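Side-chain contacts in microcin B17-processing protein McbB (Escherichia coli str. K-12 substr. MG1655, PDB 6GRH), which is needed to process the inactive McbA precursor into the active peptide antibiotic microcin B17: residues T27-I30 / S35-I38; H106-A111 / W142-N147; N110-W115 / V120-I125; F168-Y173 / R179-Y184. All blocks are in the same frame, centred on the assembly; numbering follows the deposited sequence. Where two conformers were deposited one is given.

In the fold
Contacts 2, 3 and 4 all reach one mixed sheet, whereas contact 1 lies in a separate N-terminal antiparallel sheet, its centre about 31 Å from that of contact 3 and about 40 Å from that of contact 4. Contacts 2 and 3 share N110 and A111 and touch where F108 meets W115 and I125, their centres about 11 Å apart. Contacts 2 and 4, with centres about 13 Å apart, join through neighbouring strands 139-144 and 167-174 and through H144 ND1, 2.7 Å from S171 OG. Contact 4 approaches the zinc ion held by C192, C195, C290 and C292: the Y184 side chain is about 6 Å from the metal.

Contact 1: T27-I30 / S35-I38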
loop_
_atom_site.group_PDB
_atom_site.type_symbol
_atom_site.label_atom_id
_atom_site.label_comp_id
_atom_site.label_asym_id
_atom_site.label_seq_id
_atom_site.Cartn_x
_atom_site.Cartn_y
_atom_site.Cartn_z
ATOM N N THR B 27 -24.572 -1.997 47.291
ATOM C CA THR B 27 -24.357 -2.978 46.233
ATOM C C THR B 27 -24.325 -2.283 44.888
ATOM O O THR B 27 -25.240 -1.542 44.562
ATOM C CB THR B 27 -25.465 -4.046 46.256
ATOM O OG1 THR B 27 -25.372 -4.722 47.499
ATOM C CG2 THR B 27 -25.289 -5.075 45.155
ATOM N N LEU B 28 -23.264 -2.523 44.126
ATOM C CA LEU B 28 -23.093 -1.888 42.815
ATOM C C LEU B 28 -22.884 -2.948 41.727
ATOM O O LEU B 28 -22.103 -3.882 41.909
ATOM C CB LEU B 28 -21.913 -0.917 42.802
ATOM C CG LEU B 28 -21.847 0.219 43.821
ATOM C CD1 LEU B 28 -20.648 1.104 43.520
ATOM C CD2 LEU B 28 -23.099 1.077 43.847
ATOM N N LEU B 29 -23.610 -2.755 40.626
ATOM C CA LEU B 29 -23.479 -3.497 39.393
ATOM C C LEU B 29 -22.616 -2.637 38.480
ATOM O O LEU B 29 -22.904 -1.456 38.324
ATOM C CB LEU B 29 -24.858 -3.679 38.747
ATOM C CG LEU B 29 -24.880 -4.250 37.328
ATOM C CD1 LEU B 29 -24.330 -5.651 37.323
ATOM C CD2 LEU B 29 -26.238 -4.204 36.670
ATOM N N ILE B 30 -21.585 -3.224 37.895
ATOM C CA ILE B 30 -20.760 -2.546 36.903
ATOM C C ILE B 30 -20.626 -3.444 35.690
ATOM O O ILE B 30 -20.104 -4.555 35.787
ATOM C CB ILE B 30 -19.359 -2.223 37.448
ATOM C CG1 ILE B 30 -19.462 -1.508 38.800
ATOM C CG2 ILE B 30 -18.591 -1.378 36.443
ATOM C CD1 ILE B 30 -18.178 -1.534 39.597
ATOM N N SER B 35 -23.341 1.473 35.088
ATOM C CA SER B 35 -23.184 1.149 36.483
ATOM C C SER B 35 -24.484 1.498 37.214
ATOM O O SER B 35 -25.110 2.505 36.908
ATOM C CB SER B 35 -21.996 1.888 37.075
ATOM O OG SER B 35 -21.702 1.371 38.354
ATOM N N VAL B 36 -24.880 0.643 38.162
ATOM C CA VAL B 36 -26.165 0.791 38.871
ATOM C C VAL B 36 -25.955 0.567 40.362
ATOM O O VAL B 36 -25.326 -0.400 40.764
ATOM C CB VAL B 36 -27.242 -0.173 38.317
ATOM C CG1 VAL B 36 -28.598 0.070 38.986
ATOM C CG2 VAL B 36 -27.391 -0.019 36.808
ATOM N N ASP B 37 -26.463 1.504 41.168
ATOM C CA ASP B 37 -26.553 1.314 42.611
ATOM C C ASP B 37 -27.807 0.446 42.850
ATOM O O ASP B 37 -28.916 0.921 42.685
ATOM C CB ASP B 37 -26.639 2.681 43.308
ATOM C CG ASP B 37 -26.519 2.602 44.835
ATOM O OD1 ASP B 37 -26.252 1.514 45.399
ATOM O OD2 ASP B 37 -26.695 3.655 45.497
ATOM N N ILE B 38 -27.615 -0.811 43.214
ATOM C CA ILE B 38 -28.719 -1.784 43.280
ATOM C C ILE B 38 -29.415 -1.662 44.632
ATOM O O ILE B 38 -28.774 -1.817 45.667
ATOM C CB ILE B 38 -28.212 -3.227 43.132
ATOM C CG1 ILE B 38 -27.531 -3.434 41.784
ATOM C CG2 ILE B 38 -29.350 -4.256 43.305
ATOM C CD1 ILE B 38 -28.443 -3.339 40.575
HETATM O O HOH W 1 -26.912 -0.544 47.009
#
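This is the strand pairing of an antiparallel beta hairpin, T27-I30 against S35-I38, in the N-terminal sheet. L29 and V36 form the hydrogen-bonded pair: L29 N reaches V36 O at 2.9 Å, and V36 N returns a bond of the same kind to L29 O. Two residues along, past the non-hydrogen-bonded pair L28/D37, I38 N donates to T27 O at 2.8 Å. In one of its two deposited conformers S35 swings OG away from its own backbone N (chi1 -169°), which lays the hydroxyl 3.1 Å from L29 O, a second donor to that carbonyl in this conformer. L28, I30, S35 and D37 occupy one face of the hairpin. There L28 CD2 packs 3.5 Å from D37 OD1, while D37 OD2 bonds to Y225 OH of the second subunit. Strand 13-23 flanks T27-I30 on its other edge, and S35-I38 continues the sheet by pairing antiparallel with a strand of another protein's chain. Such strand addition is how RiPP recognition elements hold leader peptides, consistent with this domain being such an element. On the face of L29 and V36, the CB of L29 meets CD1 of I38 at 4.0 Å; V36 and I38 go on to pack against F79 of helix 73-82. T27 and I38 close the end of the pairing, T27 CG2 lying 4.0 Å from I38 CB with the two side chains crossing at a slant. A water accepts from T27 N at 2.8 Å and sits near both D37 OD1 and I38 O, bridging the two strands.

Contact 2: H106-A111 / W142-N147; sequences HLFSNA and WLHLEN
H144 and F108 meet in an offset edge-to-face pair, the edge of the phenyl ring directed at the imidazole face. Their planes stand at 86° and the centroids are 5.7 Å apart. The touching rim of F108 is CZ together with CE1; CZ lies 3.9 Å from H144 CD2, which sits near the phenyl plane. The histidine reaches toward the loop with CG anti to its backbone N (chi1 174°). L107 adds a methyl beside this pair: its CD2 comes to 4.1 Å from H144 NE2, the two side chains crossing at about a right angle. The CB of L107 also lies above one face of F108, 4.2 Å from the plane and toward the rim, so neighbours in sequence pack together before both meet the histidine. H144 lies on strand 139-144, beside strand 97-102 in the parallel part of a mixed sheet, and L107 and F108 belong to the loop that leads from strand 97-102 to helix 111-115. The contact thus lays a connecting loop over the strand next in the sheet, in a layout reminiscent of Rossmann-like E1 folds. F108 further rests on I100 and S102. A bond between H144 ND1 and the hydroxyl of S171, a group that W142 NE1 shares, would restrain the rotation of the imidazole.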
loop_
_atom_site.group_PDB
_atom_site.type_symbol
_atom_site.label_atom_id
_atom_site.label_comp_id
_atom_site.label_asym_id
_atom_site.label_seq_id
_atom_site.Cartn_x
_atom_site.Cartn_y
_atom_site.Cartn_z
ATOM N N HIS B 106 -1.471 -29.005 25.039
ATOM C CA HIS B 106 -1.408 -28.634 26.470
ATOM C C HIS B 106 -1.616 -27.124 26.778
ATOM O O HIS B 106 -2.172 -26.795 27.811
ATOM C CB HIS B 106 -0.116 -29.163 27.131
ATOM C CG HIS B 106 1.142 -28.767 26.414
ATOM N ND1 HIS B 106 1.509 -29.296 25.190
ATOM C CD2 HIS B 106 2.116 -27.886 26.750
ATOM C CE1 HIS B 106 2.658 -28.769 24.811
ATOM N NE2 HIS B 106 3.049 -27.912 25.741
ATOM N N LEU B 107 -1.230 -26.225 25.864
ATOM C CA LEU B 107 -1.521 -24.782 25.999
ATOM C C LEU B 107 -3.027 -24.503 26.088
ATOM O O LEU B 107 -3.437 -23.491 26.639
ATOM C CB LEU B 107 -0.903 -23.968 24.837
ATOM C CG LEU B 107 -1.249 -22.466 24.691
ATOM C CD1 LEU B 107 -0.769 -21.683 25.927
ATOM C CD2 LEU B 107 -0.678 -21.876 23.377
ATOM N N PHE B 108 -3.842 -25.412 25.552
ATOM C CA PHE B 108 -5.287 -25.252 25.501
ATOM C C PHE B 108 -6.037 -26.196 26.420
ATOM O O PHE B 108 -7.240 -26.333 26.270
ATOM C CB PHE B 108 -5.770 -25.499 24.081
ATOM C CG PHE B 108 -5.153 -24.594 23.081
ATOM C CD1 PHE B 108 -4.113 -25.029 22.288
ATOM C CD2 PHE B 108 -5.599 -23.296 22.954
ATOM C CE1 PHE B 108 -3.546 -24.183 21.335
ATOM C CE2 PHE B 108 -5.044 -22.445 22.006
ATOM C CZ PHE B 108 -4.007 -22.894 21.201
ATOM N N SER B 109 -5.351 -26.799 27.379
ATOM C CA SER B 109 -5.970 -27.833 28.206
ATOM C C SER B 109 -7.119 -27.313 29.092
ATOM O O SER B 109 -7.932 -28.102 29.552
ATOM C CB SER B 109 -4.924 -28.535 29.054
ATOM O OG SER B 109 -4.357 -27.631 29.962
ATOM N N ASN B 110 -7.193 -26.005 29.340
ATOM C CA ASN B 110 -8.346 -25.432 30.038
ATOM C C ASN B 110 -9.274 -24.592 29.137
ATOM O O ASN B 110 -10.262 -24.049 29.624
ATOM C CB ASN B 110 -7.858 -24.635 31.257
ATOM C CG ASN B 110 -7.262 -25.524 32.339
ATOM O OD1 ASN B 110 -6.124 -25.322 32.767
ATOM N ND2 ASN B 110 -8.005 -26.531 32.761
ATOM N N ALA B 111 -8.979 -24.520 27.835
ATOM C CA ALA B 111 -9.633 -23.560 26.929
ATOM C C ALA B 111 -11.095 -23.882 26.696
ATOM O O ALA B 111 -11.910 -22.991 26.699
ATOM C CB ALA B 111 -8.919 -23.490 25.588
ATOM N N TRP B 142 -9.390 -24.552 13.784
ATOM C CA TRP B 142 -8.278 -23.692 14.124
ATOM C C TRP B 142 -7.018 -24.536 14.246
ATOM O O TRP B 142 -6.929 -25.384 15.117
ATOM C CB TRP B 142 -8.532 -22.939 15.442
ATOM C CG TRP B 142 -7.551 -21.807 15.631
ATOM C CD1 TRP B 142 -6.174 -21.919 15.706
ATOM C CD2 TRP B 142 -7.839 -20.417 15.721
ATOM N NE1 TRP B 142 -5.611 -20.686 15.865
ATOM C CE2 TRP B 142 -6.595 -19.742 15.845
ATOM C CE3 TRP B 142 -9.019 -19.668 15.713
ATOM C CZ2 TRP B 142 -6.497 -18.352 15.959
ATOM C CZ3 TRP B 142 -8.932 -18.287 15.818
ATOM C CH2 TRP B 142 -7.670 -17.642 15.936
ATOM N N LEU B 143 -6.037 -24.306 13.359
ATOM C CA LEU B 143 -4.760 -25.003 13.425
ATOM C C LEU B 143 -3.696 -24.066 13.975
ATOM O O LEU B 143 -3.384 -23.076 13.338
ATOM C CB LEU B 143 -4.371 -25.500 12.049
ATOM C CG LEU B 143 -3.000 -26.136 11.840
ATOM C CD1 LEU B 143 -2.782 -27.367 12.715
ATOM C CD2 LEU B 143 -2.853 -26.487 10.355
ATOM N N HIS B 144 -3.141 -24.384 15.143
ATOM C CA HIS B 144 -2.158 -23.532 15.788
ATOM C C HIS B 144 -0.851 -24.305 15.877
ATOM O O HIS B 144 -0.807 -25.369 16.488
ATOM C CB HIS B 144 -2.629 -23.091 17.171
ATOM C CG HIS B 144 -1.598 -22.340 17.943
ATOM N ND1 HIS B 144 -1.231 -21.056 17.620
ATOM C CD2 HIS B 144 -0.805 -22.714 18.968
ATOM C CE1 HIS B 144 -0.278 -20.659 18.446
ATOM N NE2 HIS B 144 -0.026 -21.633 19.297
ATOM N N LEU B 145 0.216 -23.738 15.298
ATOM C CA LEU B 145 1.543 -24.354 15.287
ATOM C C LEU B 145 2.626 -23.460 15.897
ATOM O O LEU B 145 2.838 -22.335 15.420
ATOM C CB LEU B 145 1.939 -24.687 13.850
ATOM C CG LEU B 145 1.031 -25.693 13.143
ATOM C CD1 LEU B 145 1.453 -25.883 11.696
ATOM C CD2 LEU B 145 1.044 -27.023 13.877
ATOM N N GLU B 146 3.287 -23.943 16.949
ATOM C CA GLU B 146 4.558 -23.370 17.413
ATOM C C GLU B 146 5.720 -23.792 16.528
ATOM O O GLU B 146 6.591 -22.983 16.197
ATOM C CB GLU B 146 4.857 -23.749 18.871
ATOM C CG GLU B 146 4.090 -22.901 19.847
ATOM C CD GLU B 146 4.567 -22.940 21.291
ATOM O OE1 GLU B 146 5.687 -23.405 21.609
ATOM O OE2 GLU B 146 3.784 -22.432 22.107
ATOM N N ASN B 147 5.748 -25.059 16.144
ATOM C CA ASN B 147 6.791 -25.558 15.274
ATOM C C ASN B 147 6.196 -25.768 13.887
ATOM O O ASN B 147 5.653 -26.819 13.574
ATOM C CB ASN B 147 7.403 -26.802 15.872
ATOM C CG ASN B 147 7.925 -26.544 17.268
ATOM O OD1 ASN B 147 8.681 -25.587 17.494
ATOM N ND2 ASN B 147 7.491 -27.361 18.232
#

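Contact 3: N110-W115 / V120-I125; sequences NAREQW and VFVSHI
The guanidinium of R112 receives S123 O at its edge, near its plane, while the indole of W115 carries A111 CB over the centre of one face, 3.8 Å above it, with V122 CG2 approaching obliquely, 4.4 Å from W115 CE3. NH2 of R112 bonds to S123 O at 2.7 Å, 9° out of the guanidinium plane; NE adds a weak bond to the same oxygen at 3.2 Å. A bend at chi3 (94°) turns the group onto that carbonyl, and the aliphatic part slides past I125, with R112 CD 3.7 Å from I125 CG1. At the other end V120 N donates to W115 O at 3.1 Å and V120 CB lies 4.0 Å from W115 CB. Between them a water donates to R112 O and V120 O and accepts from V122 N. Helix 111-115 is the crossover of a beta-alpha-beta unit joining parallel strands 97-102 and 122-127; Y243 and I246 of helix 236-254 also pack on W115. One firm and one weak bond to a neutral carbonyl would hold the arginine without cancelling its charge, and with NH2 4.8 Å from H124 NE2, that charge would tend to disfavour a protonated H124.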
loop_
_atom_site.group_PDB
_atom_site.type_symbol
_atom_site.label_atom_id
_atom_site.label_comp_id
_atom_site.label_asym_id
_atom_site.label_seq_id
_atom_site.Cartn_x
_atom_site.Cartn_y
_atom_site.Cartn_z
ATOM N N ASN B 110 -7.193 -26.005 29.340
ATOM C CA ASN B 110 -8.346 -25.432 30.038
ATOM C C ASN B 110 -9.274 -24.592 29.137
ATOM O O ASN B 110 -10.262 -24.049 29.624
ATOM C CB ASN B 110 -7.858 -24.635 31.257
ATOM C CG ASN B 110 -7.262 -25.524 32.339
ATOM O OD1 ASN B 110 -6.124 -25.322 32.767
ATOM N ND2 ASN B 110 -8.005 -26.531 32.761
ATOM N N ALA B 111 -8.979 -24.520 27.835
ATOM C CA ALA B 111 -9.633 -23.560 26.929
ATOM C C ALA B 111 -11.095 -23.882 26.696
ATOM O O ALA B 111 -11.910 -22.991 26.699
ATOM C CB ALA B 111 -8.919 -23.490 25.588
ATOM N N ARG B 112 -11.422 -25.159 26.544
ATOM C CA ARG B 112 -12.805 -25.543 26.322
ATOM C C ARG B 112 -13.705 -25.067 27.450
ATOM O O ARG B 112 -14.770 -24.544 27.190
ATOM C CB ARG B 112 -12.943 -27.035 26.173
ATOM C CG ARG B 112 -12.258 -27.540 24.916
ATOM C CD ARG B 112 -11.786 -28.940 25.161
ATOM N NE ARG B 112 -12.727 -29.935 24.720
ATOM C CZ ARG B 112 -12.904 -31.132 25.284
ATOM N NH1 ARG B 112 -12.240 -31.508 26.379
ATOM N NH2 ARG B 112 -13.760 -31.974 24.731
ATOM N N GLU B 113 -13.276 -25.227 28.697
ATOM C CA GLU B 113 -14.141 -24.871 29.822
ATOM C C GLU B 113 -14.128 -23.360 30.096
ATOM O O GLU B 113 -15.190 -22.781 30.328
ATOM C CB GLU B 113 -13.810 -25.694 31.071
ATOM C CG GLU B 113 -15.062 -26.165 31.808
ATOM C CD GLU B 113 -15.837 -27.228 31.039
ATOM O OE1 GLU B 113 -16.998 -26.978 30.632
ATOM O OE2 GLU B 113 -15.281 -28.328 30.845
ATOM N N GLN B 114 -12.953 -22.726 30.044
ATOM C CA GLN B 114 -12.848 -21.266 30.229
ATOM C C GLN B 114 -13.600 -20.464 29.195
ATOM O O GLN B 114 -14.301 -19.501 29.538
ATOM C CB GLN B 114 -11.400 -20.800 30.160
ATOM C CG GLN B 114 -10.552 -21.205 31.353
ATOM C CD GLN B 114 -9.075 -20.892 31.147
ATOM O OE1 GLN B 114 -8.650 -20.281 30.125
ATOM N NE2 GLN B 114 -8.272 -21.302 32.123
ATOM N N TRP B 115 -13.462 -20.860 27.934
ATOM C CA TRP B 115 -13.944 -20.023 26.848
ATOM C C TRP B 115 -15.443 -20.100 26.632
ATOM O O TRP B 115 -15.986 -19.262 25.934
ATOM C CB TRP B 115 -13.152 -20.262 25.550
ATOM C CG TRP B 115 -11.671 -19.892 25.665
ATOM C CD1 TRP B 115 -11.033 -19.328 26.732
ATOM C CD2 TRP B 115 -10.663 -20.074 24.652
ATOM N NE1 TRP B 115 -9.685 -19.160 26.447
ATOM C CE2 TRP B 115 -9.436 -19.604 25.182
ATOM C CE3 TRP B 115 -10.673 -20.618 23.364
ATOM C CZ2 TRP B 115 -8.232 -19.635 24.455
ATOM C CZ3 TRP B 115 -9.453 -20.647 22.637
ATOM C CH2 TRP B 115 -8.270 -20.170 23.198
ATOM N N VAL B 120 -17.864 -19.163 23.482
ATOM C CA VAL B 120 -17.131 -19.907 22.464
ATOM C C VAL B 120 -17.251 -21.413 22.712
ATOM O O VAL B 120 -16.852 -21.877 23.760
ATOM C CB VAL B 120 -15.654 -19.491 22.474
ATOM C CG1 VAL B 120 -14.829 -20.411 21.579
ATOM C CG2 VAL B 120 -15.536 -18.045 22.007
ATOM N N PHE B 121 -17.795 -22.134 21.729
ATOM C CA PHE B 121 -17.940 -23.607 21.762
ATOM C C PHE B 121 -16.772 -24.255 21.014
ATOM O O PHE B 121 -16.721 -24.215 19.781
ATOM C CB PHE B 121 -19.276 -24.015 21.132
ATOM C CG PHE B 121 -19.553 -25.525 21.099
ATOM C CD1 PHE B 121 -18.974 -26.423 22.012
ATOM C CD2 PHE B 121 -20.457 -26.037 20.149
ATOM C CE1 PHE B 121 -19.272 -27.786 21.960
ATOM C CE2 PHE B 121 -20.749 -27.393 20.088
ATOM C CZ PHE B 121 -20.161 -28.280 20.997
ATOM N N VAL B 122 -15.808 -24.780 21.764
ATOM C CA VAL B 122 -14.721 -25.578 21.199
ATOM C C VAL B 122 -14.986 -26.999 21.660
ATOM O O VAL B 122 -14.959 -27.257 22.862
ATOM C CB VAL B 122 -13.343 -25.144 21.719
ATOM C CG1 VAL B 122 -12.243 -26.059 21.172
ATOM C CG2 VAL B 122 -13.069 -23.693 21.373
ATOM N N SER B 123 -15.264 -27.902 20.721
ATOM C CA SER B 123 -15.639 -29.274 21.067
ATOM C C SER B 123 -14.444 -30.136 21.448
ATOM O O SER B 123 -14.573 -30.991 22.312
ATOM C CB SER B 123 -16.413 -29.969 19.943
ATOM O OG SER B 123 -15.714 -29.878 18.723
ATOM N N HIS B 124 -13.302 -29.927 20.804
ATOM C CA HIS B 124 -12.147 -30.783 21.001
ATOM C C HIS B 124 -10.863 -30.012 20.813
ATOM O O HIS B 124 -10.802 -29.146 19.938
ATOM C CB HIS B 124 -12.157 -31.928 19.998
ATOM C CG HIS B 124 -13.297 -32.877 20.173
ATOM N ND1 HIS B 124 -14.457 -32.790 19.428
ATOM C CD2 HIS B 124 -13.471 -33.913 21.027
ATOM C CE1 HIS B 124 -15.287 -33.756 19.806
ATOM N NE2 HIS B 124 -14.709 -34.452 20.770
ATOM N N ILE B 125 -9.865 -30.337 21.637
ATOM C CA ILE B 125 -8.478 -29.969 21.404
ATOM C C ILE B 125 -7.780 -31.205 20.842
ATOM O O ILE B 125 -7.739 -32.240 21.483
ATOM C CB ILE B 125 -7.751 -29.529 22.695
ATOM C CG1 ILE B 125 -8.551 -28.450 23.429
ATOM C CG2 ILE B 125 -6.356 -28.982 22.359
ATOM C CD1 ILE B 125 -8.896 -27.206 22.626
HETATM O O HOH W 2 -15.651 -24.030 24.773
#

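Contact 4: F168-Y173 / R179-Y184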
loop_
_atom_site.group_PDB
_atom_site.type_symbol
_atom_site.label_atom_id
_atom_site.label_comp_id
_atom_site.label_asym_id
_atom_site.label_seq_id
_atom_site.Cartn_x
_atom_site.Cartn_y
_atom_site.Cartn_z
ATOM N N PHE B 168 -11.233 -22.983 7.893
ATOM C CA PHE B 168 -9.978 -23.111 8.606
ATOM C C PHE B 168 -9.462 -21.749 9.003
ATOM O O PHE B 168 -9.631 -20.760 8.244
ATOM C CB PHE B 168 -8.888 -23.741 7.730
ATOM C CG PHE B 168 -9.259 -25.056 7.114
ATOM C CD1 PHE B 168 -10.047 -25.107 5.964
ATOM C CD2 PHE B 168 -8.806 -26.225 7.658
ATOM C CE1 PHE B 168 -10.370 -26.312 5.367
ATOM C CE2 PHE B 168 -9.113 -27.441 7.075
ATOM C CZ PHE B 168 -9.890 -27.483 5.920
ATOM N N ILE B 169 -8.777 -21.723 10.151
ATOM C CA ILE B 169 -7.932 -20.601 10.548
ATOM C C ILE B 169 -6.627 -21.237 10.926
ATOM O O ILE B 169 -6.626 -22.332 11.468
ATOM C CB ILE B 169 -8.522 -19.838 11.747
ATOM C CG1 ILE B 169 -9.753 -19.086 11.267
ATOM C CG2 ILE B 169 -7.507 -18.856 12.342
ATOM C CD1 ILE B 169 -10.648 -18.595 12.366
ATOM N N GLN B 170 -5.530 -20.587 10.567
ATOM C CA GLN B 170 -4.201 -21.060 10.889
ATOM C C GLN B 170 -3.476 -19.994 11.647
ATOM O O GLN B 170 -3.525 -18.817 11.253
ATOM C CB GLN B 170 -3.384 -21.384 9.636
ATOM C CG GLN B 170 -4.000 -22.369 8.665
ATOM C CD GLN B 170 -5.091 -21.807 7.762
ATOM O OE1 GLN B 170 -6.006 -22.535 7.394
ATOM N NE2 GLN B 170 -4.971 -20.569 7.349
ATOM N N SER B 171 -2.753 -20.401 12.682
ATOM C CA SER B 171 -1.927 -19.471 13.445
ATOM C C SER B 171 -0.539 -20.049 13.703
ATOM O O SER B 171 -0.355 -21.244 13.819
ATOM C CB SER B 171 -2.640 -19.031 14.736
ATOM O OG SER B 171 -2.819 -20.100 15.632
ATOM N N TYR B 172 0.454 -19.175 13.711
ATOM C CA TYR B 172 1.864 -19.569 13.643
ATOM C C TYR B 172 2.705 -18.296 13.865
ATOM O O TYR B 172 2.159 -17.182 13.916
ATOM C CB TYR B 172 2.187 -20.242 12.272
ATOM C CG TYR B 172 1.792 -19.399 11.100
ATOM C CD1 TYR B 172 0.492 -19.403 10.624
ATOM C CD2 TYR B 172 2.698 -18.520 10.520
ATOM C CE1 TYR B 172 0.108 -18.601 9.573
ATOM C CE2 TYR B 172 2.325 -17.704 9.475
ATOM C CZ TYR B 172 1.042 -17.744 9.005
ATOM O OH TYR B 172 0.664 -16.920 8.000
ATOM N N TYR B 173 4.011 -18.481 13.999
ATOM C CA TYR B 173 4.928 -17.421 14.318
ATOM C C TYR B 173 5.880 -17.205 13.161
ATOM O O TYR B 173 6.307 -18.139 12.521
ATOM C CB TYR B 173 5.672 -17.728 15.609
ATOM C CG TYR B 173 4.729 -17.894 16.780
ATOM C CD1 TYR B 173 4.389 -16.810 17.588
ATOM C CD2 TYR B 173 4.140 -19.139 17.058
ATOM C CE1 TYR B 173 3.508 -16.959 18.662
ATOM C CE2 TYR B 173 3.258 -19.304 18.123
ATOM C CZ TYR B 173 2.937 -18.200 18.925
ATOM O OH TYR B 173 2.052 -18.364 19.967
ATOM N N ARG B 179 1.003 -14.588 13.748
ATOM C CA ARG B 179 0.113 -14.434 12.597
ATOM C C ARG B 179 -1.139 -15.257 12.763
ATOM O O ARG B 179 -1.064 -16.441 13.085
ATOM C CB ARG B 179 0.816 -14.925 11.332
ATOM C CG ARG B 179 2.096 -14.184 11.027
ATOM C CD ARG B 179 1.784 -12.804 10.532
ATOM N NE ARG B 179 3.019 -12.075 10.239
ATOM C CZ ARG B 179 3.099 -10.958 9.518
ATOM N NH1 ARG B 179 2.025 -10.407 8.954
ATOM N NH2 ARG B 179 4.290 -10.413 9.338
ATOM N N ILE B 180 -2.288 -14.651 12.514
ATOM C CA ILE B 180 -3.519 -15.393 12.431
ATOM C C ILE B 180 -4.026 -15.141 11.018
ATOM O O ILE B 180 -4.347 -14.009 10.656
ATOM C CB ILE B 180 -4.566 -14.935 13.462
ATOM C CG1 ILE B 180 -4.031 -15.089 14.897
ATOM C CG2 ILE B 180 -5.870 -15.706 13.252
ATOM C CD1 ILE B 180 -4.913 -14.421 15.921
ATOM N N ASP B 181 -4.122 -16.199 10.220
ATOM C CA ASP B 181 -4.611 -16.039 8.867
ATOM C C ASP B 181 -6.082 -15.652 8.865
ATOM O O ASP B 181 -6.819 -15.880 9.832
ATOM C CB ASP B 181 -4.420 -17.327 8.043
ATOM C CG ASP B 181 -2.974 -17.656 7.780
ATOM O OD1 ASP B 181 -2.089 -16.754 7.921
ATOM O OD2 ASP B 181 -2.725 -18.850 7.423
ATOM N N GLY B 182 -6.511 -15.040 7.778
ATOM C CA GLY B 182 -7.925 -14.889 7.507
ATOM C C GLY B 182 -8.605 -16.244 7.457
ATOM O O GLY B 182 -7.963 -17.277 7.291
ATOM N N VAL B 183 -9.918 -16.229 7.534
ATOM C CA VAL B 183 -10.666 -17.458 7.517
ATOM C C VAL B 183 -10.613 -18.003 6.105
ATOM O O VAL B 183 -10.968 -17.304 5.160
ATOM C CB VAL B 183 -12.129 -17.238 7.913
ATOM C CG1 VAL B 183 -12.887 -18.561 7.794
ATOM C CG2 VAL B 183 -12.234 -16.708 9.331
ATOM N N TYR B 184 -10.131 -19.229 5.972
ATOM C CA TYR B 184 -10.200 -20.004 4.747
ATOM C C TYR B 184 -11.459 -20.872 4.672
ATOM O O TYR B 184 -11.557 -21.902 5.340
ATOM C CB TYR B 184 -8.946 -20.884 4.617
ATOM C CG TYR B 184 -8.971 -21.784 3.410
ATOM C CD1 TYR B 184 -9.447 -21.333 2.162
ATOM C CD2 TYR B 184 -8.520 -23.092 3.500
ATOM C CE1 TYR B 184 -9.494 -22.181 1.056
ATOM C CE2 TYR B 184 -8.554 -23.948 2.409
ATOM C CZ TYR B 184 -9.031 -23.500 1.197
ATOM O OH TYR B 184 -9.058 -24.384 0.165
HETATM O O HOH W 3 -6.367 -18.588 5.318
#
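Hydrogen bonds converge on the D181 carboxylate. Y172 OH donates to OD1 of D181 on its syn lone pair at 2.8 Å, and Q170 NE2 takes the anti lone pair of OD2 at 2.8 Å, near the amide plane; H193 ND1 also bonds to OD2, and Y157 OH holds Q170 OE1. The tyrosine reaches there because its CG sits between its own N and carbonyl carbon (chi1 54°). Among backbone bonds, D181 N reaches Q170 O at 2.9 Å, while F168 with Y184 and Y172 with R179 each exchange two. Q170 N is buried with no partner in the model. These strands form the hairpin 167-174/177-180 of the mixed sheet, its pairing resumed beyond a one-residue shift in register. R179 CB lies over the Y172 ring, 3.9 Å from the centroid, in a CH-pi contact, while NE bonds to S177 OG and the guanidinium makes a cation-pi contact with W200. F168 and Y184 run side by side, planes 23° apart but slid past each other, F168 CD1 3.5 Å from Y184 CD2; Y184 also rests on C192 of the zinc site. I169 adds apolar packing: its CG2 meets I180 CG2 at 3.7 Å and its CD1 meets V183 CG2 at 3.9 Å.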